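Local coordinates for protein threonine synthase (Brucella melitensis bv. 1, PDB 4F4F) that probably catalyses the pyridoxal-phosphate-dependent conversion of O-phospho-L-homoserine and water to L-threonine and phosphate, the last step of threonine biosynthesis, at residues F88-V93 and L108-T113; A139-A144 and D161-F166; E279-A284 and S361-G366. All blocks are in the same frame, centred on the assembly; numbering follows the deposited sequence.

How the interactions relate
From the N terminus, the chain leaves helix 74-86 and enters interaction 1. It then runs through the paired strands 96-100 and 103-107 and returns at 108-113, which closes a short loop just ahead of helix 117-134. Interaction 2 comes next: strand 139-144, helix 148-157 and strand 163-170 form a beta-alpha-beta unit of the parallel sheet. Interaction 3 closes a loop of 76 residues and joins strands 278-285 and 363-367 at one end of the mixed sheet. The three follow in series; none nests or crosses. Interactions 2 and 3 lie on opposite sides of the chain's centre, their own centres about 36 Å apart.

Interaction 1. Residues F88-V93 and L108-T113; sequences FRHDAV and LFHGPT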
loop_
_atom_site.group_PDB
_atom_site.type_symbol
_atom_site.label_atom_id
_atom_site.label_comp_id
_atom_site.label_asym_id
_atom_site.label_seq_id
_atom_site.Cartn_x
_atom_site.Cartn_y
_atom_site.Cartn_z
ATOM N N PHE A 88 5.352 14.642 5.153
ATOM C CA PHE A 88 6.467 13.737 5.441
ATOM C C PHE A 88 7.589 14.568 6.056
ATOM O O PHE A 88 8.033 15.562 5.475
ATOM C CB PHE A 88 6.927 13.076 4.132
ATOM C CG PHE A 88 6.145 11.859 3.763
ATOM C CD1 PHE A 88 4.805 11.946 3.469
ATOM C CD2 PHE A 88 6.765 10.613 3.743
ATOM C CE1 PHE A 88 4.063 10.809 3.187
ATOM C CE2 PHE A 88 6.043 9.482 3.441
ATOM C CZ PHE A 88 4.695 9.590 3.158
ATOM N N ARG A 89 8.047 14.161 7.231
ATOM C CA ARG A 89 9.074 14.887 7.981
ATOM C C ARG A 89 10.442 14.407 7.498
ATOM O O ARG A 89 11.193 13.731 8.220
ATOM C CB ARG A 89 8.933 14.626 9.471
ATOM C CG ARG A 89 7.758 15.329 10.164
ATOM C CD ARG A 89 6.360 14.865 9.752
ATOM N NE ARG A 89 5.379 15.444 10.689
ATOM C CZ ARG A 89 4.044 15.334 10.622
ATOM N NH1 ARG A 89 3.311 15.902 11.571
ATOM N NH2 ARG A 89 3.422 14.673 9.646
ATOM N N HIS A 90 10.734 14.685 6.249
ATOM C CA HIS A 90 12.047 14.437 5.693
ATOM C C HIS A 90 12.104 15.168 4.398
ATOM O O HIS A 90 11.186 15.042 3.569
ATOM C CB HIS A 90 12.366 12.940 5.457
ATOM C CG HIS A 90 13.830 12.698 5.294
ATOM N ND1 HIS A 90 14.502 13.070 4.186
ATOM C CD2 HIS A 90 14.783 12.193 6.185
ATOM C CE1 HIS A 90 15.804 12.778 4.335
ATOM N NE2 HIS A 90 15.982 12.247 5.564
ATOM N N ASP A 91 13.157 15.942 4.188
ATOM C CA ASP A 91 13.256 16.754 2.963
ATOM C C ASP A 91 13.248 15.927 1.676
ATOM O O ASP A 91 12.756 16.391 0.650
ATOM C CB ASP A 91 14.514 17.663 3.014
ATOM C CG ASP A 91 14.349 18.844 3.971
ATOM O OD1 ASP A 91 13.206 19.127 4.376
ATOM O OD2 ASP A 91 15.352 19.466 4.354
ATOM N N ALA A 92 13.855 14.740 1.702
ATOM C CA ALA A 92 13.824 13.829 0.550
ATOM C C ALA A 92 12.521 13.057 0.386
ATOM O O ALA A 92 12.361 12.331 -0.613
ATOM C CB ALA A 92 14.976 12.830 0.645
ATOM N N VAL A 93 11.647 13.149 1.388
ATOM C CA VAL A 93 10.361 12.405 1.471
ATOM C C VAL A 93 10.623 10.924 1.763
ATOM O O VAL A 93 10.208 10.453 2.812
ATOM C CB VAL A 93 9.417 12.618 0.252
ATOM C CG1 VAL A 93 8.071 11.898 0.451
ATOM C CG2 VAL A 93 9.209 14.125 0.023
ATOM N N LEU A 108 10.443 4.324 3.876
ATOM C CA LEU A 108 9.095 4.810 3.544
ATOM C C LEU A 108 8.263 5.225 4.756
ATOM O O LEU A 108 7.014 5.267 4.689
ATOM C CB LEU A 108 8.385 3.733 2.728
ATOM C CG LEU A 108 9.118 3.278 1.468
ATOM C CD1 LEU A 108 8.297 2.162 0.775
ATOM C CD2 LEU A 108 9.403 4.476 0.557
ATOM N N PHE A 109 8.947 5.506 5.874
ATOM C CA PHE A 109 8.280 5.682 7.159
ATOM C C PHE A 109 8.441 7.066 7.792
ATOM O O PHE A 109 8.254 7.229 8.988
ATOM C CB PHE A 109 8.732 4.572 8.137
ATOM C CG PHE A 109 10.235 4.477 8.335
ATOM C CD1 PHE A 109 10.945 5.477 8.989
ATOM C CD2 PHE A 109 10.937 3.342 7.912
ATOM C CE1 PHE A 109 12.348 5.370 9.204
ATOM C CE2 PHE A 109 12.309 3.240 8.110
ATOM C CZ PHE A 109 13.017 4.253 8.769
ATOM N N HIS A 110 8.751 8.084 6.987
ATOM C CA HIS A 110 8.813 9.457 7.490
ATOM C C HIS A 110 7.514 10.230 7.444
ATOM O O HIS A 110 7.467 11.420 7.793
ATOM C CB HIS A 110 9.935 10.202 6.798
ATOM C CG HIS A 110 11.294 9.626 7.117
ATOM N ND1 HIS A 110 11.976 9.970 8.216
ATOM C CD2 HIS A 110 12.049 8.667 6.459
ATOM C CE1 HIS A 110 13.115 9.274 8.259
ATOM N NE2 HIS A 110 13.166 8.486 7.168
ATOM N N GLY A 111 6.440 9.566 7.020
ATOM C CA GLY A 111 5.137 10.196 6.950
ATOM C C GLY A 111 4.387 10.107 8.273
ATOM O O GLY A 111 4.921 9.557 9.244
ATOM N N PRO A 112 3.141 10.616 8.300
ATOM C CA PRO A 112 2.395 10.867 9.533
ATOM C C PRO A 112 2.131 9.663 10.394
ATOM O O PRO A 112 1.897 9.850 11.577
ATOM C CB PRO A 112 1.056 11.438 9.028
ATOM C CG PRO A 112 1.382 12.007 7.718
ATOM C CD PRO A 112 2.421 11.124 7.127
ATOM N N THR A 113 2.162 8.441 9.835
ATOM C CA THR A 113 1.947 7.246 10.663
ATOM C C THR A 113 3.119 6.280 10.662
ATOM O O THR A 113 2.971 5.109 11.040
ATOM C CB THR A 113 0.625 6.470 10.322
ATOM O OG1 THR A 113 0.713 5.823 9.045
ATOM C CG2 THR A 113 -0.589 7.385 10.414
HETATM O O HOH W 1 11.323 11.731 10.032
HETATM O O HOH W 2 9.441 8.112 4.116
#
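His110 meets Arg89, His90 and Val93 where two loops come together and has the largest share of the contact. Its CB lies beside CB of His90 and near the Val93 carbonyl. CG carries the ring alongside His90, whose CB sits over one face, 3.9 Å from His110 CG. The His90 and His110 side chains run side by side and point the same way, yet their ring planes meet at 58°. The edge of His90 is turned toward the face of His110, with His90 CD2 4.0 Å from His110 CE1. On the other face lies Phe109 CD1, towards the rim. At the ring edge, His110 ND1 shares a water with the Arg89 carbonyl, the water lying 2.6 Å from His110 ND1. The tip, NE2, is hydrogen-bonded to Glu107. Both ring nitrogens are therefore engaged, which should limit rotation of the ring. His90 is steadied in turn: its ND1 accepts the Ala92 N-H nearly in the ring plane, within the type I turn from His90 to Val93.

The backbones join at one direct bond, from Arg89 N to His110 O at 2.9 Å. The donor is tilted 30° from the carbonyl plane. A second water links Val93 O to His110 N. Next along the chain, Gly111 covers one face of the Phe88 ring. Gly111 CA stands 3.5 Å above the centre of the Phe88 ring, a CH-pi contact. The Arg89 chain bends at chi2 (67°) and brings NH2 back to Pro112, 3.9 Å from its CG. That NH2 is hydrogen-bonded to Thr87 O, and the guanidinium also makes a cation-pi contact with Trp437. The arrangement is a loop-to-loop junction at the base of the antiparallel hairpin 96-107, just before helix 117-134, whose first residue, Lys117, lines the PLP pocket.

Interaction 2. Residues A139-A144 and D161-F166; sequences ATIVGA and DNTDIF
Ala139 to Val142 pair with Thr163 to Phe166 as neighbouring parallel strands, joined through helix 148-157 in a beta-alpha-beta crossover. This unit belongs to the parallel sheet of the PLP-dependent enzyme fold. The strand axes lie 4.7 Å apart and are turned by 18°.

Backbone hydrogen bonds form the usual parallel ladder. Ala139 N, Ile141 N and Gly143 N donate to the carbonyls of Asn162, Asp164 and Phe166. In the other direction, Asp164 N and Phe166 N donate to Ala139 O and Ile141 O. The shortest is Ile141 N to Asp164 O, 2.8 Å. Four CA-H...O contacts fill in the ladder.

Apolar contacts are divided between the faces of the sheet. Ala139, Ile141, Thr163 and Ile165 share one face. There Ile141 CG2 meets Ile165 CD1 at 3.8 Å, and Ile141 CG1 turns back to Thr163 CB at 4.1 Å. Helices 117-134 and 148-157 cover this side, with Phe157 touching Ile141, Thr163 and Ile165. Thr140, Val142, Asp164 and Phe166 share the other face. Thr140 CG2 stands anti to the backbone N and reaches the Phe166 ring, 3.5 Å from CE1. Ile141 O lies at the edge of that ring. His191 stacks on the ring from outside the pair.

The buried polar side chains find their partners in other parts of the chain. Thr140 OG1 bonds to Leu219 O and Ser466. Asp164 OD1 forms a salt bridge with Arg467. A water donates to Ala139 O at 3.2 Å; its contact with Asp164 OD2 is unusually short and doubtful.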
loop_
_atom_site.group_PDB
_atom_site.type_symbol
_atom_site.label_atom_id
_atom_site.label_comp_id
_atom_site.label_asym_id
_atom_site.label_seq_id
_atom_site.Cartn_x
_atom_site.Cartn_y
_atom_site.Cartn_z
ATOM N N ALA A 139 -18.376 12.039 0.027
ATOM C CA ALA A 139 -18.282 10.588 0.274
ATOM C C ALA A 139 -18.167 10.290 1.764
ATOM O O ALA A 139 -17.631 11.093 2.525
ATOM C CB ALA A 139 -17.107 9.978 -0.468
ATOM N N THR A 140 -18.629 9.102 2.151
ATOM C CA THR A 140 -18.489 8.586 3.499
ATOM C C THR A 140 -17.516 7.402 3.365
ATOM O O THR A 140 -17.856 6.378 2.779
ATOM C CB THR A 140 -19.858 8.140 4.057
ATOM O OG1 THR A 140 -20.772 9.254 4.051
ATOM C CG2 THR A 140 -19.713 7.584 5.476
ATOM N N ILE A 141 -16.289 7.591 3.837
ATOM C CA ILE A 141 -15.246 6.540 3.789
ATOM C C ILE A 141 -15.443 5.611 4.964
ATOM O O ILE A 141 -15.528 6.071 6.105
ATOM C CB ILE A 141 -13.818 7.124 3.864
ATOM C CG1 ILE A 141 -13.633 8.271 2.824
ATOM C CG2 ILE A 141 -12.774 5.998 3.712
ATOM C CD1 ILE A 141 -13.612 7.822 1.389
ATOM N N VAL A 142 -15.530 4.312 4.705
ATOM C CA VAL A 142 -15.754 3.357 5.795
ATOM C C VAL A 142 -14.757 2.201 5.674
ATOM O O VAL A 142 -14.564 1.678 4.596
ATOM C CB VAL A 142 -17.226 2.851 5.820
ATOM C CG1 VAL A 142 -17.425 1.919 7.004
ATOM C CG2 VAL A 142 -18.223 4.018 5.950
ATOM N N GLY A 143 -14.060 1.866 6.754
ATOM C CA GLY A 143 -13.191 0.703 6.767
ATOM C C GLY A 143 -13.011 0.080 8.129
ATOM O O GLY A 143 -13.407 0.654 9.148
ATOM N N ALA A 144 -12.444 -1.125 8.135
ATOM C CA ALA A 144 -12.129 -1.854 9.355
ATOM C C ALA A 144 -10.625 -2.045 9.401
ATOM O O ALA A 144 -9.987 -2.169 8.350
ATOM C CB ALA A 144 -12.824 -3.206 9.353
ATOM N N ASP A 161 -12.160 18.214 2.809
ATOM C CA ASP A 161 -13.393 18.971 2.761
ATOM C C ASP A 161 -14.627 18.102 2.430
ATOM O O ASP A 161 -15.702 18.341 2.966
ATOM C CB ASP A 161 -13.273 20.122 1.749
ATOM C CG ASP A 161 -12.096 21.084 2.059
ATOM O OD1 ASP A 161 -11.712 21.253 3.246
ATOM O OD2 ASP A 161 -11.565 21.695 1.099
ATOM N N ASN A 162 -14.468 17.105 1.565
ATOM C CA ASN A 162 -15.615 16.426 0.942
ATOM C C ASN A 162 -15.874 14.986 1.424
ATOM O O ASN A 162 -16.724 14.290 0.852
ATOM C CB ASN A 162 -15.472 16.477 -0.582
ATOM C CG ASN A 162 -15.425 17.911 -1.094
ATOM O OD1 ASN A 162 -14.519 18.318 -1.825
ATOM N ND2 ASN A 162 -16.360 18.687 -0.661
ATOM N N THR A 163 -15.167 14.593 2.486
ATOM C CA THR A 163 -15.248 13.239 3.047
ATOM C C THR A 163 -15.384 13.278 4.567
ATOM O O THR A 163 -15.020 14.276 5.211
ATOM C CB THR A 163 -14.026 12.372 2.673
ATOM O OG1 THR A 163 -12.821 13.013 3.114
ATOM C CG2 THR A 163 -13.985 12.125 1.170
ATOM N N ASP A 164 -16.033 12.235 5.092
ATOM C CA ASP A 164 -16.067 11.907 6.523
ATOM C C ASP A 164 -15.597 10.446 6.554
ATOM O O ASP A 164 -15.986 9.628 5.688
ATOM C CB ASP A 164 -17.479 12.045 7.100
ATOM C CG ASP A 164 -17.989 13.484 7.038
ATOM O OD1 ASP A 164 -17.475 14.321 7.789
ATOM O OD2 ASP A 164 -18.870 13.797 6.204
ATOM N N ILE A 165 -14.750 10.131 7.514
ATOM C CA ILE A 165 -14.178 8.811 7.601
ATOM C C ILE A 165 -14.536 8.124 8.913
ATOM O O ILE A 165 -14.491 8.745 9.994
ATOM C CB ILE A 165 -12.652 8.858 7.347
ATOM C CG1 ILE A 165 -12.049 7.436 7.347
ATOM C CG2 ILE A 165 -12.007 9.762 8.373
ATOM C CD1 ILE A 165 -10.706 7.240 6.661
ATOM N N PHE A 166 -14.949 6.862 8.790
ATOM C CA PHE A 166 -15.321 6.025 9.907
ATOM C C PHE A 166 -14.476 4.745 9.824
ATOM O O PHE A 166 -14.529 4.014 8.832
ATOM C CB PHE A 166 -16.827 5.662 9.854
ATOM C CG PHE A 166 -17.732 6.864 9.796
ATOM C CD1 PHE A 166 -17.821 7.616 8.635
ATOM C CD2 PHE A 166 -18.454 7.268 10.904
ATOM C CE1 PHE A 166 -18.631 8.750 8.596
ATOM C CE2 PHE A 166 -19.259 8.384 10.866
ATOM C CZ PHE A 166 -19.365 9.125 9.709
HETATM O O HOH W 3 -18.900 13.795 3.765
#

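Interaction 3. Residues E279-A284 and S361-G366; sequences EQLIIA and SEFSAG
Leu281 and Ile283 pack against Phe363 and Ala365 on one face of a parallel strand pair, and this is the close-fitting part of the contact. Leu281 and the Phe363 side chain lie alongside each other and point the same way. Leu281 CD1 reaches the far end of the ring, 4.0 Å from Phe363 CE2, while Leu281 CB meets CD2. Ile283 CD1 approaches the same ring obliquely at CD2. Ile283 CB rests 4.0 Å from Ala365 CB. With CG1 anti to the carbonyl carbon (chi1 -56°), the Ile283 side chain also covers the Ser364 carbonyl: CG1 is 3.6 Å from Ser364 O. That oxygen accepts the Ile283 N-H at 2.8 Å in an almost straight bond, 176° at the hydrogen. The bonds from Ser364 N to Leu281 O and from Gly366 N to Ile283 O complete the direct ladder.

The pairing is looser toward Glu279 and Glu362. Leu281 N stands 3.6 Å from Glu362 O, and water enters between them. One water accepts from Leu281 N and gives a weak bond to Glu362 O. Another joins Glu279 O to Glu362 O, 2.7 Å from the latter. Water thus appears to stand in for a direct backbone bond here. On the face with Ile282, Ser364 and Ala284, Ser364 OG lies beside Ile282 CG1, 3.8 Å away. The Gln280 amide bonds to Ser404 N and Lys402 O, and Glu362 forms a salt bridge with Lys272.

Strand 363-367 is the outermost strand of the mixed sheet, and strand 278-285 separates it from strand 253-258. Helix 390-402 packs on Ile282 and Ala284. Helix 263-274 packs on Ile283 and Phe363 through Ile265, while Ile283 also touches Phe262 of the PLP site.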
loop_
_atom_site.group_PDB
_atom_site.type_symbol
_atom_site.label_atom_id
_atom_site.label_comp_id
_atom_site.label_asym_id
_atom_site.label_seq_id
_atom_site.Cartn_x
_atom_site.Cartn_y
_atom_site.Cartn_z
ATOM N N GLU A 279 16.483 -4.281 -12.676
ATOM C CA GLU A 279 17.064 -5.595 -12.892
ATOM C C GLU A 279 16.135 -6.607 -12.217
ATOM O O GLU A 279 15.281 -7.193 -12.879
ATOM C CB GLU A 279 18.518 -5.616 -12.404
ATOM C CG GLU A 279 19.208 -6.982 -12.333
ATOM C CD GLU A 279 20.738 -6.876 -12.172
ATOM O OE1 GLU A 279 21.368 -7.274 -11.119
ATOM O OE2 GLU A 279 21.323 -6.390 -13.141
ATOM N N GLN A 280 16.213 -6.743 -10.895
ATOM C CA GLN A 280 15.339 -7.663 -10.179
ATOM C C GLN A 280 14.264 -6.927 -9.413
ATOM O O GLN A 280 14.520 -5.837 -8.843
ATOM C CB GLN A 280 16.132 -8.457 -9.163
ATOM C CG GLN A 280 17.116 -9.484 -9.723
ATOM C CD GLN A 280 17.828 -10.245 -8.604
ATOM O OE1 GLN A 280 18.789 -9.752 -8.009
ATOM N NE2 GLN A 280 17.358 -11.442 -8.315
ATOM N N LEU A 281 13.077 -7.522 -9.402
ATOM C CA LEU A 281 12.026 -7.184 -8.469
ATOM C C LEU A 281 11.841 -8.423 -7.594
ATOM O O LEU A 281 11.590 -9.521 -8.116
ATOM C CB LEU A 281 10.725 -6.822 -9.200
ATOM C CG LEU A 281 10.685 -5.524 -10.000
ATOM C CD1 LEU A 281 9.478 -5.509 -10.934
ATOM C CD2 LEU A 281 10.658 -4.326 -9.037
ATOM N N ILE A 282 12.033 -8.281 -6.288
ATOM C CA ILE A 282 12.058 -9.457 -5.402
ATOM C C ILE A 282 10.947 -9.302 -4.385
ATOM O O ILE A 282 10.860 -8.280 -3.669
ATOM C CB ILE A 282 13.434 -9.617 -4.710
ATOM C CG1 ILE A 282 14.550 -9.683 -5.760
ATOM C CG2 ILE A 282 13.438 -10.866 -3.833
ATOM C CD1 ILE A 282 15.965 -9.888 -5.200
ATOM N N ILE A 283 10.084 -10.311 -4.336
ATOM C CA ILE A 283 8.977 -10.383 -3.411
ATOM C C ILE A 283 9.510 -10.982 -2.128
ATOM O O ILE A 283 10.076 -12.089 -2.154
ATOM C CB ILE A 283 7.847 -11.313 -3.967
ATOM C CG1 ILE A 283 7.352 -10.854 -5.368
ATOM C CG2 ILE A 283 6.726 -11.449 -2.945
ATOM C CD1 ILE A 283 6.715 -11.945 -6.236
ATOM N N ALA A 284 9.321 -10.305 -1.004
ATOM C CA ALA A 284 9.759 -10.843 0.284
ATOM C C ALA A 284 8.522 -11.106 1.159
ATOM O O ALA A 284 7.717 -10.196 1.397
ATOM C CB ALA A 284 10.715 -9.871 0.983
ATOM N N SER A 361 10.523 -14.359 -15.248
ATOM C CA SER A 361 11.505 -13.594 -15.975
ATOM C C SER A 361 11.737 -12.220 -15.368
ATOM O O SER A 361 12.775 -11.610 -15.629
ATOM C CB SER A 361 11.126 -13.451 -17.460
ATOM O OG SER A 361 10.172 -12.453 -17.644
ATOM N N GLU A 362 10.772 -11.717 -14.587
ATOM C CA GLU A 362 10.899 -10.397 -14.000
ATOM C C GLU A 362 10.859 -10.340 -12.465
ATOM O O GLU A 362 11.271 -9.320 -11.879
ATOM C CB GLU A 362 9.796 -9.499 -14.573
ATOM C CG GLU A 362 9.797 -9.456 -16.106
ATOM C CD GLU A 362 8.945 -8.299 -16.591
ATOM O OE1 GLU A 362 7.848 -8.538 -17.087
ATOM O OE2 GLU A 362 9.355 -7.146 -16.396
ATOM N N PHE A 363 10.402 -11.416 -11.828
ATOM C CA PHE A 363 10.200 -11.464 -10.380
ATOM C C PHE A 363 10.887 -12.691 -9.808
ATOM O O PHE A 363 10.976 -13.720 -10.478
ATOM C CB PHE A 363 8.698 -11.563 -10.001
ATOM C CG PHE A 363 7.881 -10.359 -10.363
ATOM C CD1 PHE A 363 7.361 -10.223 -11.643
ATOM C CD2 PHE A 363 7.631 -9.369 -9.428
ATOM C CE1 PHE A 363 6.638 -9.110 -11.998
ATOM C CE2 PHE A 363 6.868 -8.253 -9.760
ATOM C CZ PHE A 363 6.381 -8.126 -11.040
ATOM N N SER A 364 11.387 -12.574 -8.583
ATOM C CA SER A 364 11.639 -13.737 -7.744
ATOM C C SER A 364 11.094 -13.475 -6.336
ATOM O O SER A 364 10.530 -12.425 -6.068
ATOM C CB SER A 364 13.107 -14.142 -7.746
ATOM O OG SER A 364 13.898 -13.073 -7.438
ATOM N N ALA A 365 11.201 -14.470 -5.475
ATOM C CA ALA A 365 10.521 -14.461 -4.194
ATOM C C ALA A 365 11.289 -15.228 -3.165
ATOM O O ALA A 365 11.931 -16.246 -3.478
ATOM C CB ALA A 365 9.143 -15.075 -4.338
ATOM N N GLY A 366 11.244 -14.742 -1.933
ATOM C CA GLY A 366 11.752 -15.532 -0.822
ATOM C C GLY A 366 10.959 -15.222 0.425
ATOM O O GLY A 366 10.126 -14.287 0.450
HETATM O O HOH W 4 12.502 -7.260 -13.091
HETATM O O HOH W 5 14.621 -10.512 -13.017
HETATM O O HOH W 6 13.555 -10.340 -10.440
#